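Long-range contacts in 2L protein (Yaba-like disease virus, PDB 3IT8), which binds host tumour necrosis factor alpha, and probably neutralises it, using an MHC class I-like fold: residues 23-28 and 169-174; 198-203 and 214-219; 250-255 and 263-268; 278-283 and 290-295. All coordinates share one frame; numbering follows the deposited sequence.

Interaction 1. Residues 23-28 and 169-174; sequences DHYNDQ and DYQKMA
Tyr25 reaches across to the helix and lies against three of its residues, while Tyr170 reaches back past it in the opposite direction. The two tyrosines therefore do not stack: Tyr25 CD1 meets the CB of Tyr170 at 3.5 Å, and the main-chain carbonyl carbon of Tyr170 lies over one face of the Tyr25 ring. With CG trans to its main-chain nitrogen (chi1 176°), Tyr25 extends straight from the strand, which brings Tyr25 CE2 to 3.7 Å from Ala174 CB. The hydroxyl end lies instead against Gln171, the residue after Tyr170, with Tyr25 OH 3.4 Å from Gln171 CB. Tyr170 in turn directs its hydroxyl at the carboxylate of Asp23, donating a hydrogen bond from OH to OD2 (2.7 Å); carboxylate and ring planes are 41° apart, and the position of OD2 is somewhat doubtful. Tyr5 and Thr59 also hydrogen-bond to the Tyr170 hydroxyl, and the ring stacks with Phe51. The strand ends at Tyr25 in a type II' turn closing at Gln28. The axes of strand 23-25 and helix 169-174 are 65° apart. Strand 18-25 lies between strands 2-10 and 28-36 of the eight-stranded sheet on which helix 148-174 packs, as on an MHC-like platform.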
loop_
_atom_site.group_PDB
_atom_site.type_symbol
_atom_site.label_atom_id
_atom_site.label_comp_id
_atom_site.label_asym_id
_atom_site.label_seq_id
_atom_site.Cartn_x
_atom_site.Cartn_y
_atom_site.Cartn_z
ATOM N N ASP D 23 -4.546 2.101 42.792
ATOM C CA ASP D 23 -4.862 1.793 41.403
ATOM C C ASP D 23 -6.389 1.930 41.296
ATOM O O ASP D 23 -7.134 1.158 41.901
ATOM C CB ASP D 23 -4.453 0.362 41.080
ATOM C CG ASP D 23 -4.654 0.014 39.620
ATOM O OD1 ASP D 23 -5.580 0.560 38.997
ATOM O OD2 ASP D 23 -3.897 -0.824 39.089
ATOM N N HIS D 24 -6.859 2.915 40.541
ATOM C CA HIS D 24 -8.298 3.129 40.386
ATOM C C HIS D 24 -8.782 3.022 38.946
ATOM O O HIS D 24 -8.262 3.698 38.047
ATOM C CB HIS D 24 -8.696 4.509 40.904
ATOM C CG HIS D 24 -8.710 4.623 42.391
ATOM N ND1 HIS D 24 -9.695 4.060 43.169
ATOM C CD2 HIS D 24 -7.883 5.273 43.242
ATOM C CE1 HIS D 24 -9.480 4.359 44.435
ATOM N NE2 HIS D 24 -8.386 5.096 44.507
ATOM N N TYR D 25 -9.767 2.158 38.723
ATOM C CA TYR D 25 -10.391 2.016 37.402
ATOM C C TYR D 25 -11.721 2.752 37.593
ATOM O O TYR D 25 -12.571 2.296 38.356
ATOM C CB TYR D 25 -10.661 0.562 37.071
ATOM C CG TYR D 25 -11.376 0.429 35.767
ATOM C CD1 TYR D 25 -10.738 0.745 34.568
ATOM C CD2 TYR D 25 -12.715 0.056 35.722
ATOM C CE1 TYR D 25 -11.418 0.697 33.353
ATOM C CE2 TYR D 25 -13.406 0.004 34.510
ATOM C CZ TYR D 25 -12.749 0.327 33.333
ATOM O OH TYR D 25 -13.428 0.285 32.139
ATOM N N ASN D 26 -11.906 3.885 36.915
ATOM C CA ASN D 26 -13.116 4.690 37.116
ATOM C C ASN D 26 -13.021 5.049 38.588
ATOM O O ASN D 26 -11.948 5.421 39.052
ATOM C CB ASN D 26 -14.395 3.891 36.859
ATOM C CG ASN D 26 -14.652 3.669 35.389
ATOM O OD1 ASN D 26 -14.004 4.270 34.538
ATOM N ND2 ASN D 26 -15.616 2.810 35.081
ATOM N N ASP D 27 -14.116 4.928 39.328
ATOM C CA ASP D 27 -14.065 5.231 40.755
ATOM C C ASP D 27 -13.886 3.961 41.585
ATOM O O ASP D 27 -14.079 3.985 42.793
ATOM C CB ASP D 27 -15.327 5.987 41.209
ATOM C CG ASP D 27 -16.621 5.253 40.872
ATOM O OD1 ASP D 27 -16.569 4.122 40.321
ATOM O OD2 ASP D 27 -17.706 5.818 41.164
ATOM N N GLN D 28 -13.498 2.864 40.934
ATOM C CA GLN D 28 -13.317 1.576 41.611
ATOM C C GLN D 28 -11.882 1.265 42.060
ATOM O O GLN D 28 -10.972 1.144 41.238
ATOM C CB GLN D 28 -13.761 0.434 40.700
ATOM C CG GLN D 28 -15.143 0.564 40.160
ATOM C CD GLN D 28 -16.180 0.609 41.249
ATOM O OE1 GLN D 28 -16.693 1.683 41.587
ATOM N NE2 GLN D 28 -16.498 -0.558 41.813
ATOM N N ASP D 169 -7.733 -3.965 29.394
ATOM C CA ASP D 169 -7.832 -5.226 30.116
ATOM C C ASP D 169 -8.705 -5.034 31.360
ATOM O O ASP D 169 -9.483 -5.920 31.728
ATOM C CB ASP D 169 -6.449 -5.733 30.528
ATOM C CG ASP D 169 -5.626 -6.216 29.346
ATOM O OD1 ASP D 169 -6.192 -6.926 28.483
ATOM O OD2 ASP D 169 -4.410 -5.900 29.290
ATOM N N TYR D 170 -8.577 -3.877 32.005
ATOM C CA TYR D 170 -9.376 -3.598 33.186
ATOM C C TYR D 170 -10.841 -3.609 32.785
ATOM O O TYR D 170 -11.680 -4.245 33.439
ATOM C CB TYR D 170 -9.031 -2.229 33.780
ATOM C CG TYR D 170 -7.728 -2.178 34.561
ATOM C CD1 TYR D 170 -6.498 -2.244 33.914
ATOM C CD2 TYR D 170 -7.725 -2.030 35.946
ATOM C CE1 TYR D 170 -5.301 -2.156 34.622
ATOM C CE2 TYR D 170 -6.530 -1.942 36.659
ATOM C CZ TYR D 170 -5.328 -2.002 35.986
ATOM O OH TYR D 170 -4.143 -1.882 36.666
ATOM N N GLN D 171 -11.141 -2.902 31.698
ATOM C CA GLN D 171 -12.495 -2.806 31.202
ATOM C C GLN D 171 -13.114 -4.180 31.011
ATOM O O GLN D 171 -14.243 -4.411 31.436
ATOM C CB GLN D 171 -12.521 -2.036 29.898
ATOM C CG GLN D 171 -13.899 -1.924 29.329
ATOM C CD GLN D 171 -13.947 -1.033 28.122
ATOM O OE1 GLN D 171 -13.174 -1.211 27.169
ATOM N NE2 GLN D 171 -14.861 -0.058 28.143
ATOM N N LYS D 172 -12.380 -5.094 30.378
ATOM C CA LYS D 172 -12.879 -6.455 30.157
ATOM C C LYS D 172 -13.271 -7.141 31.458
ATOM O O LYS D 172 -14.370 -7.678 31.578
ATOM C CB LYS D 172 -11.830 -7.329 29.476
ATOM C CG LYS D 172 -11.690 -7.114 28.004
ATOM C CD LYS D 172 -10.814 -8.190 27.395
ATOM C CE LYS D 172 -10.670 -7.990 25.879
ATOM N NZ LYS D 172 -9.978 -9.120 25.187
ATOM N N MET D 173 -12.366 -7.131 32.430
ATOM C CA MET D 173 -12.635 -7.779 33.700
ATOM C C MET D 173 -13.612 -7.030 34.573
ATOM O O MET D 173 -14.113 -7.576 35.538
ATOM C CB MET D 173 -11.332 -7.994 34.452
ATOM C CG MET D 173 -10.396 -8.929 33.723
ATOM S SD MET D 173 -8.826 -9.224 34.543
ATOM C CE MET D 173 -7.817 -8.018 33.800
ATOM N N ALA D 174 -13.896 -5.781 34.243
ATOM C CA ALA D 174 -14.816 -5.016 35.061
ATOM C C ALA D 174 -16.245 -5.089 34.543
ATOM O O ALA D 174 -17.191 -4.924 35.314
ATOM C CB ALA D 174 -14.358 -3.556 35.132
#

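Interaction 2. Residues 198-203 and 214-219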
loop_
_atom_site.group_PDB
_atom_site.type_symbol
_atom_site.label_atom_id
_atom_site.label_comp_id
_atom_site.label_asym_id
_atom_site.label_seq_id
_atom_site.Cartn_x
_atom_site.Cartn_y
_atom_site.Cartn_z
ATOM N N MET D 198 -22.948 38.410 30.268
ATOM C CA MET D 198 -23.638 37.120 30.294
ATOM C C MET D 198 -22.805 35.946 30.824
ATOM O O MET D 198 -21.575 35.954 30.752
ATOM C CB MET D 198 -24.155 36.793 28.892
ATOM C CG MET D 198 -24.867 35.461 28.787
ATOM S SD MET D 198 -25.571 35.192 27.162
ATOM C CE MET D 198 -27.328 35.530 27.501
ATOM N N THR D 199 -23.493 34.937 31.359
ATOM C CA THR D 199 -22.839 33.746 31.895
ATOM C C THR D 199 -23.557 32.479 31.420
ATOM O O THR D 199 -24.787 32.384 31.468
ATOM C CB THR D 199 -22.813 33.768 33.453
ATOM O OG1 THR D 199 -21.612 33.147 33.910
ATOM C CG2 THR D 199 -24.008 33.006 34.050
ATOM N N LEU D 200 -22.786 31.505 30.950
ATOM C CA LEU D 200 -23.366 30.255 30.482
ATOM C C LEU D 200 -23.039 29.129 31.443
ATOM O O LEU D 200 -21.912 29.015 31.925
ATOM C CB LEU D 200 -22.860 29.932 29.080
ATOM C CG LEU D 200 -23.603 30.741 28.020
ATOM C CD1 LEU D 200 -22.917 30.628 26.682
ATOM C CD2 LEU D 200 -25.032 30.234 27.943
ATOM N N GLU D 201 -24.036 28.305 31.730
ATOM C CA GLU D 201 -23.859 27.205 32.651
ATOM C C GLU D 201 -24.342 25.904 32.047
ATOM O O GLU D 201 -25.540 25.728 31.800
ATOM C CB GLU D 201 -24.633 27.482 33.930
ATOM C CG GLU D 201 -24.486 26.405 34.967
ATOM C CD GLU D 201 -25.362 26.661 36.167
ATOM O OE1 GLU D 201 -25.237 27.752 36.763
ATOM O OE2 GLU D 201 -26.178 25.778 36.511
ATOM N N CYS D 202 -23.402 24.991 31.819
ATOM C CA CYS D 202 -23.698 23.680 31.256
ATOM C C CYS D 202 -23.807 22.727 32.432
ATOM O O CYS D 202 -22.867 22.605 33.201
ATOM C CB CYS D 202 -22.552 23.244 30.346
ATOM S SG CYS D 202 -22.900 21.852 29.235
ATOM N N THR D 203 -24.950 22.074 32.602
ATOM C CA THR D 203 -25.083 21.138 33.709
ATOM C C THR D 203 -25.441 19.757 33.191
ATOM O O THR D 203 -26.416 19.573 32.452
ATOM C CB THR D 203 -26.152 21.573 34.716
ATOM O OG1 THR D 203 -27.328 20.786 34.520
ATOM C CG2 THR D 203 -26.490 23.040 34.543
ATOM N N THR D 214 -15.903 18.755 29.067
ATOM C CA THR D 214 -16.743 19.720 28.419
ATOM C C THR D 214 -15.928 20.707 27.594
ATOM O O THR D 214 -14.867 21.182 28.030
ATOM C CB THR D 214 -17.549 20.455 29.500
ATOM O OG1 THR D 214 -18.881 20.635 29.051
ATOM C CG2 THR D 214 -16.947 21.807 29.809
ATOM N N LYS D 215 -16.431 21.003 26.396
ATOM C CA LYS D 215 -15.791 21.964 25.493
ATOM C C LYS D 215 -16.771 23.050 25.075
ATOM O O LYS D 215 -17.891 22.764 24.655
ATOM C CB LYS D 215 -15.257 21.277 24.227
ATOM C CG LYS D 215 -14.038 20.429 24.446
ATOM C CD LYS D 215 -13.418 19.976 23.148
ATOM C CE LYS D 215 -12.083 19.300 23.430
ATOM N NZ LYS D 215 -11.248 19.119 22.203
ATOM N N TRP D 216 -16.342 24.297 25.209
ATOM C CA TRP D 216 -17.162 25.432 24.802
ATOM C C TRP D 216 -16.668 25.941 23.453
ATOM O O TRP D 216 -15.529 26.400 23.327
ATOM C CB TRP D 216 -17.107 26.554 25.842
ATOM C CG TRP D 216 -17.796 26.191 27.102
ATOM C CD1 TRP D 216 -17.244 25.589 28.187
ATOM C CD2 TRP D 216 -19.193 26.345 27.392
ATOM N NE1 TRP D 216 -18.206 25.356 29.141
ATOM C CE2 TRP D 216 -19.413 25.810 28.678
ATOM C CE3 TRP D 216 -20.279 26.882 26.690
ATOM C CZ2 TRP D 216 -20.680 25.797 29.283
ATOM C CZ3 TRP D 216 -21.539 26.866 27.290
ATOM C CH2 TRP D 216 -21.727 26.327 28.574
ATOM N N ILE D 217 -17.534 25.850 22.448
ATOM C CA ILE D 217 -17.189 26.273 21.096
ATOM C C ILE D 217 -18.197 27.265 20.526
ATOM O O ILE D 217 -19.407 27.058 20.633
ATOM C CB ILE D 217 -17.123 25.057 20.171
ATOM C CG1 ILE D 217 -16.137 24.030 20.736
ATOM C CG2 ILE D 217 -16.712 25.482 18.798
ATOM C CD1 ILE D 217 -16.115 22.732 19.988
ATOM N N GLU D 218 -17.706 28.342 19.924
ATOM C CA GLU D 218 -18.598 29.333 19.340
ATOM C C GLU D 218 -19.453 28.637 18.283
ATOM O O GLU D 218 -18.931 27.900 17.447
ATOM C CB GLU D 218 -17.784 30.479 18.747
ATOM C CG GLU D 218 -17.279 31.430 19.817
ATOM C CD GLU D 218 -16.264 32.426 19.298
ATOM O OE1 GLU D 218 -16.520 33.054 18.248
ATOM O OE2 GLU D 218 -15.208 32.588 19.950
ATOM N N SER D 219 -20.766 28.862 18.333
ATOM C CA SER D 219 -21.701 28.223 17.404
ATOM C C SER D 219 -21.436 28.426 15.910
ATOM O O SER D 219 -21.866 27.612 15.086
ATOM C CB SER D 219 -23.129 28.659 17.721
ATOM O OG SER D 219 -23.251 30.061 17.619
#
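The indole of Trp216 meets strand 198-203 with the outer part of its six-membered ring. At its edge, close to the ring plane, lie the backbone atoms Glu201 C and Cys202 N, while the side chains on both sides of them, Leu200 and Cys202, approach obliquely. Leu200 CB is 3.8 Å from CZ3 of Trp216, and Cys202 CB is 3.3 Å from CZ2. Trp216 has CG opposite its own carbonyl carbon (chi1 -69°), which carries the benzo end across the gap to the other strand. The Cys202 sulfur stands 5.2 Å from the centroid of the six-membered ring and 41° off its normal, an oblique sulfur-aromatic contact. Beside it, Thr214 OG1 is a looser neighbour at 4.2 Å from Cys202 SG. The pyrrole nitrogen NE1 hydrogen-bonds to Asp267 of strand 263-271, a buried polar link that fixes the rotation of the indole, and Val188 and Pro279 add apolar packing around the ring. The axes of strands 198-203 and 214-218 come no closer than 9.9 Å and run 146° apart, too far for a shared sheet: the strands face each other from opposite layers of a sandwich. Cys202 forms a disulfide with Cys281 of the opposite layer, a bridge between the two sheets with a tryptophan packed beside it, as in the core of immunoglobulin domains.

Interaction 3. Residues 250-255 and 263-268; sequences FPWNIK and YSLTDL
Ile254 and Lys255 pair antiparallel with Leu265 and Ser264, the first as a non-hydrogen-bonded pair and the second as a hydrogen-bonded pair with both bonds at 3.0 Å (Lys255 N to Ser264 O and Ser264 N to Lys255 O). Ahead of them Asn253 sits at the centre of an inverse gamma turn and still accepts a bond from Thr266 N (3.1 Å to Asn253 O). On the face bearing Ile254 and Leu265, Ile254 CG1 is 4.0 Å from Leu265 CD1. The Ile254 CG2 branch turns the other way and meets CD2 of Tyr263 at 3.9 Å, the two side chains crossing near a right angle. Trp252 extends this patch: its CE3 nears Leu265 CD1, and Asp267 OD1 lies at the ring edge, 3.8 Å from CZ3. The other carboxylate oxygen, OD2, is bound by Trp216. On the opposite face Lys255 curls back through its last torsion (chi4 66°) to place NZ 2.9 Å from Asn253 OD1, a weak hydrogen bond. Ser264 OG bonds to Asp257 in the connection. This short edge strand added to a longer one fits strands D and E in the four-stranded sheet of a C1-type immunoglobulin domain.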
loop_
_atom_site.group_PDB
_atom_site.type_symbol
_atom_site.label_atom_id
_atom_site.label_comp_id
_atom_site.label_asym_id
_atom_site.label_seq_id
_atom_site.Cartn_x
_atom_site.Cartn_y
_atom_site.Cartn_z
ATOM N N PHE D 250 -7.506 18.451 37.110
ATOM C CA PHE D 250 -8.326 19.487 36.502
ATOM C C PHE D 250 -9.604 19.704 37.310
ATOM O O PHE D 250 -10.325 18.750 37.615
ATOM C CB PHE D 250 -8.684 19.111 35.073
ATOM C CG PHE D 250 -9.061 20.282 34.238
ATOM C CD1 PHE D 250 -8.087 21.155 33.767
ATOM C CD2 PHE D 250 -10.392 20.562 33.974
ATOM C CE1 PHE D 250 -8.435 22.294 33.047
ATOM C CE2 PHE D 250 -10.751 21.701 33.254
ATOM C CZ PHE D 250 -9.765 22.567 32.791
ATOM N N PRO D 251 -9.910 20.968 37.652
ATOM C CA PRO D 251 -11.086 21.380 38.428
ATOM C C PRO D 251 -12.412 21.211 37.698
ATOM O O PRO D 251 -12.763 22.027 36.848
ATOM C CB PRO D 251 -10.824 22.857 38.718
ATOM C CG PRO D 251 -9.367 23.027 38.470
ATOM C CD PRO D 251 -9.102 22.141 37.297
ATOM N N TRP D 252 -13.145 20.154 38.013
ATOM C CA TRP D 252 -14.448 19.936 37.404
ATOM C C TRP D 252 -15.418 19.938 38.575
ATOM O O TRP D 252 -15.192 19.254 39.569
ATOM C CB TRP D 252 -14.518 18.583 36.679
ATOM C CG TRP D 252 -13.801 18.516 35.357
ATOM C CD1 TRP D 252 -12.774 17.690 35.035
ATOM C CD2 TRP D 252 -14.083 19.280 34.175
ATOM N NE1 TRP D 252 -12.394 17.881 33.734
ATOM C CE2 TRP D 252 -13.180 18.852 33.179
ATOM C CE3 TRP D 252 -15.008 20.285 33.861
ATOM C CZ2 TRP D 252 -13.171 19.393 31.886
ATOM C CZ3 TRP D 252 -14.998 20.827 32.568
ATOM C CH2 TRP D 252 -14.084 20.377 31.601
ATOM N N ASN D 253 -16.493 20.709 38.470
ATOM C CA ASN D 253 -17.457 20.755 39.551
ATOM C C ASN D 253 -18.340 19.509 39.504
ATOM O O ASN D 253 -19.498 19.552 39.064
ATOM C CB ASN D 253 -18.296 22.018 39.438
ATOM C CG ASN D 253 -18.903 22.419 40.750
ATOM O OD1 ASN D 253 -19.806 21.760 41.265
ATOM N ND2 ASN D 253 -18.403 23.501 41.313
ATOM N N ILE D 254 -17.768 18.390 39.943
ATOM C CA ILE D 254 -18.484 17.119 39.969
ATOM C C ILE D 254 -18.740 16.702 41.411
ATOM O O ILE D 254 -17.894 16.891 42.275
ATOM C CB ILE D 254 -17.676 15.999 39.279
ATOM C CG1 ILE D 254 -17.306 16.435 37.871
ATOM C CG2 ILE D 254 -18.501 14.720 39.190
ATOM C CD1 ILE D 254 -16.609 15.358 37.065
ATOM N N LYS D 255 -19.915 16.147 41.666
ATOM C CA LYS D 255 -20.271 15.676 42.994
ATOM C C LYS D 255 -21.030 14.390 42.754
ATOM O O LYS D 255 -21.779 14.283 41.779
ATOM C CB LYS D 255 -21.184 16.673 43.706
ATOM C CG LYS D 255 -20.559 18.025 43.975
ATOM C CD LYS D 255 -21.450 18.859 44.890
ATOM C CE LYS D 255 -20.905 20.268 45.082
ATOM N NZ LYS D 255 -20.926 21.048 43.813
ATOM N N TYR D 263 -23.056 10.376 38.980
ATOM C CA TYR D 263 -22.439 11.668 39.315
ATOM C C TYR D 263 -23.079 12.811 38.536
ATOM O O TYR D 263 -23.745 12.590 37.520
ATOM C CB TYR D 263 -20.948 11.685 38.986
ATOM C CG TYR D 263 -20.104 10.751 39.800
ATOM C CD1 TYR D 263 -20.205 9.369 39.642
ATOM C CD2 TYR D 263 -19.220 11.240 40.751
ATOM C CE1 TYR D 263 -19.450 8.496 40.416
ATOM C CE2 TYR D 263 -18.459 10.380 41.532
ATOM C CZ TYR D 263 -18.578 9.011 41.361
ATOM O OH TYR D 263 -17.819 8.157 42.134
ATOM N N SER D 264 -22.854 14.035 39.006
ATOM C CA SER D 264 -23.402 15.221 38.357
ATOM C C SER D 264 -22.330 16.291 38.236
ATOM O O SER D 264 -21.420 16.371 39.060
ATOM C CB SER D 264 -24.603 15.769 39.133
ATOM O OG SER D 264 -25.749 14.967 38.925
ATOM N N LEU D 265 -22.443 17.118 37.201
ATOM C CA LEU D 265 -21.471 18.168 36.942
ATOM C C LEU D 265 -22.106 19.502 36.567
ATOM O O LEU D 265 -23.196 19.552 35.981
ATOM C CB LEU D 265 -20.560 17.720 35.806
ATOM C CG LEU D 265 -19.954 18.837 34.961
ATOM C CD1 LEU D 265 -18.795 19.470 35.710
ATOM C CD2 LEU D 265 -19.495 18.280 33.636
ATOM N N THR D 266 -21.404 20.581 36.898
ATOM C CA THR D 266 -21.864 21.925 36.579
ATOM C C THR D 266 -20.693 22.738 36.078
ATOM O O THR D 266 -19.781 23.010 36.840
ATOM C CB THR D 266 -22.441 22.633 37.809
ATOM O OG1 THR D 266 -23.699 22.044 38.143
ATOM C CG2 THR D 266 -22.639 24.110 37.536
ATOM N N ASP D 267 -20.711 23.126 34.806
ATOM C CA ASP D 267 -19.613 23.910 34.253
ATOM C C ASP D 267 -20.081 25.297 33.847
ATOM O O ASP D 267 -21.002 25.440 33.049
ATOM C CB ASP D 267 -18.997 23.194 33.054
ATOM C CG ASP D 267 -17.666 23.789 32.655
ATOM O OD1 ASP D 267 -16.808 23.963 33.544
ATOM O OD2 ASP D 267 -17.466 24.083 31.462
ATOM N N LEU D 268 -19.433 26.317 34.395
ATOM C CA LEU D 268 -19.798 27.705 34.121
ATOM C C LEU D 268 -18.813 28.397 33.174
ATOM O O LEU D 268 -17.648 28.019 33.103
ATOM C CB LEU D 268 -19.871 28.477 35.441
ATOM C CG LEU D 268 -20.709 29.754 35.466
ATOM C CD1 LEU D 268 -22.169 29.382 35.247
ATOM C CD2 LEU D 268 -20.535 30.470 36.791
#

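Interaction 4. Residues 278-283 and 290-295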
loop_
_atom_site.group_PDB
_atom_site.type_symbol
_atom_site.label_atom_id
_atom_site.label_comp_id
_atom_site.label_asym_id
_atom_site.label_seq_id
_atom_site.Cartn_x
_atom_site.Cartn_y
_atom_site.Cartn_z
ATOM N N GLN D 278 -21.388 33.271 20.711
ATOM C CA GLN D 278 -21.987 32.669 21.895
ATOM C C GLN D 278 -21.680 31.183 21.854
ATOM O O GLN D 278 -22.198 30.455 21.008
ATOM C CB GLN D 278 -23.498 32.866 21.932
ATOM C CG GLN D 278 -24.114 32.281 23.185
ATOM C CD GLN D 278 -25.617 32.384 23.206
ATOM O OE1 GLN D 278 -26.310 31.722 22.432
ATOM N NE2 GLN D 278 -26.135 33.223 24.095
ATOM N N PRO D 279 -20.842 30.712 22.786
ATOM C CA PRO D 279 -20.489 29.298 22.809
ATOM C C PRO D 279 -21.673 28.369 22.987
ATOM O O PRO D 279 -22.738 28.758 23.479
ATOM C CB PRO D 279 -19.513 29.213 23.975
ATOM C CG PRO D 279 -20.079 30.198 24.925
ATOM C CD PRO D 279 -20.380 31.373 24.019
ATOM N N VAL D 280 -21.456 27.137 22.547
ATOM C CA VAL D 280 -22.414 26.063 22.652
ATOM C C VAL D 280 -21.652 25.032 23.500
ATOM O O VAL D 280 -20.421 24.961 23.453
ATOM C CB VAL D 280 -22.747 25.503 21.270
ATOM C CG1 VAL D 280 -21.504 24.954 20.608
ATOM C CG2 VAL D 280 -23.777 24.442 21.403
ATOM N N CYS D 281 -22.359 24.249 24.298
ATOM C CA CYS D 281 -21.680 23.287 25.145
ATOM C C CYS D 281 -21.565 21.907 24.500
ATOM O O CYS D 281 -22.572 21.310 24.113
ATOM C CB CYS D 281 -22.415 23.170 26.488
ATOM S SG CYS D 281 -21.569 22.122 27.715
ATOM N N VAL D 282 -20.333 21.410 24.370
ATOM C CA VAL D 282 -20.104 20.075 23.817
ATOM C C VAL D 282 -19.685 19.171 24.972
ATOM O O VAL D 282 -18.664 19.407 25.611
ATOM C CB VAL D 282 -18.992 20.055 22.760
ATOM C CG1 VAL D 282 -18.973 18.699 22.084
ATOM C CG2 VAL D 282 -19.219 21.153 21.727
ATOM N N VAL D 283 -20.483 18.140 25.231
ATOM C CA VAL D 283 -20.238 17.201 26.322
ATOM C C VAL D 283 -19.661 15.869 25.879
ATOM O O VAL D 283 -20.269 15.168 25.071
ATOM C CB VAL D 283 -21.543 16.930 27.076
ATOM C CG1 VAL D 283 -21.373 15.780 28.039
ATOM C CG2 VAL D 283 -21.971 18.189 27.805
ATOM N N ALA D 290 -20.148 12.257 21.908
ATOM C CA ALA D 290 -19.949 13.699 21.991
ATOM C C ALA D 290 -21.180 14.421 21.460
ATOM O O ALA D 290 -21.428 14.428 20.253
ATOM C CB ALA D 290 -18.728 14.112 21.206
ATOM N N GLN D 291 -21.960 15.015 22.364
ATOM C CA GLN D 291 -23.168 15.744 21.980
ATOM C C GLN D 291 -23.069 17.248 22.198
ATOM O O GLN D 291 -22.403 17.714 23.122
ATOM C CB GLN D 291 -24.375 15.223 22.732
ATOM C CG GLN D 291 -25.085 14.114 22.019
ATOM C CD GLN D 291 -26.509 13.950 22.516
ATOM O OE1 GLN D 291 -27.265 14.928 22.597
ATOM N NE2 GLN D 291 -26.891 12.714 22.851
ATOM N N VAL D 292 -23.741 18.007 21.332
ATOM C CA VAL D 292 -23.725 19.460 21.430
ATOM C C VAL D 292 -25.028 19.950 22.059
ATOM O O VAL D 292 -26.103 19.395 21.806
ATOM C CB VAL D 292 -23.546 20.098 20.050
ATOM C CG1 VAL D 292 -23.136 21.546 20.204
ATOM C CG2 VAL D 292 -22.505 19.332 19.253
ATOM N N TYR D 293 -24.926 20.970 22.908
ATOM C CA TYR D 293 -26.091 21.536 23.594
ATOM C C TYR D 293 -26.054 23.058 23.544
ATOM O O TYR D 293 -25.008 23.674 23.754
ATOM C CB TYR D 293 -26.139 21.059 25.039
ATOM C CG TYR D 293 -26.210 19.559 25.171
ATOM C CD1 TYR D 293 -25.046 18.787 25.269
ATOM C CD2 TYR D 293 -27.437 18.902 25.191
ATOM C CE1 TYR D 293 -25.110 17.384 25.391
ATOM C CE2 TYR D 293 -27.512 17.509 25.308
ATOM C CZ TYR D 293 -26.346 16.759 25.411
ATOM O OH TYR D 293 -26.423 15.398 25.560
ATOM N N THR D 294 -27.210 23.667 23.300
ATOM C CA THR D 294 -27.265 25.122 23.154
ATOM C C THR D 294 -28.106 25.920 24.138
ATOM O O THR D 294 -28.372 25.497 25.261
ATOM C CB THR D 294 -27.774 25.487 21.746
ATOM O OG1 THR D 294 -29.061 24.888 21.545
ATOM C CG2 THR D 294 -26.823 24.985 20.675
ATOM N N CYS D 295 -28.500 27.096 23.649
ATOM C CA CYS D 295 -29.339 28.116 24.293
ATOM C C CYS D 295 -28.894 28.826 25.563
ATOM O O CYS D 295 -28.293 28.247 26.460
ATOM C CB CYS D 295 -30.780 27.609 24.473
ATOM S SG CYS D 295 -30.989 26.095 25.446
#
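Cys281 with Tyr293 and Val283 with Gln291 are the hydrogen-bonded pairs of this antiparallel ladder. Val283 N gives a nearly straight bond to Gln291 O (2.9 Å, 162° at the hydrogen), and Gln291 N returns a longer one to Val283 O (3.2 Å). In the other pair Tyr293 N binds Cys281 O at 2.7 Å; the matching bond from Cys281 N to Tyr293 O is present too, but that oxygen is less surely placed. Weaker CA-H...O contacts fill in between, including Val282 CA to Gln291 O and Ala290 CA to Val283 O.

Apolar packing differs between the two faces. On the face of Cys281, Val283 and Tyr293, the phenol lies obliquely against the valine, with Tyr293 CE1 4.0 Å from both CB and CG2 of Val283, and Cys281 O comes to the ring edge. Tyr293, with CG opposite the carbonyl carbon (chi1 -59°), runs its ring back toward Gln291 with the CD1 and CE1 side against Val283, and Val186 and Val188 of the facing sheet also touch it. On the other face Val282 CG2 and Val292 CG1 are 4.2 Å apart, and Val280 and Val292 both touch Phe222.

Covalently, Cys295 closes a disulfide with Cys299 just past the hairpin. Strands 279-284 and 291-293 fit the F and G strands of an immunoglobulin domain, continuing the sheet begun by strand 213-218.

How the interactions relate
Interactions 2, 3 and 4 belong to one immunoglobulin-like domain, whereas interaction 1 belongs to the MHC-like platform. Interactions 2 and 4 adjoin, their centres about 6 Å apart, and Ile217 O and Val280 N (2.8 Å) probably hydrogen-bond within the sheet that holds strands 213-218 and 279-284. Interaction 2 spans both sheets; interaction 3, about 13 Å from it centre to centre, lies in that of strand 198-207, where Cys202 N and Asp267 O (2.7 Å) probably hydrogen-bond. Across the domain boundary, Asp27 OD2 of interaction 1 and Tyr263 OH of interaction 3 probably hydrogen-bond, although the centres are about 22 Å apart. Gln171 and Lys172 of interaction 1 also pack against a chain of another protein.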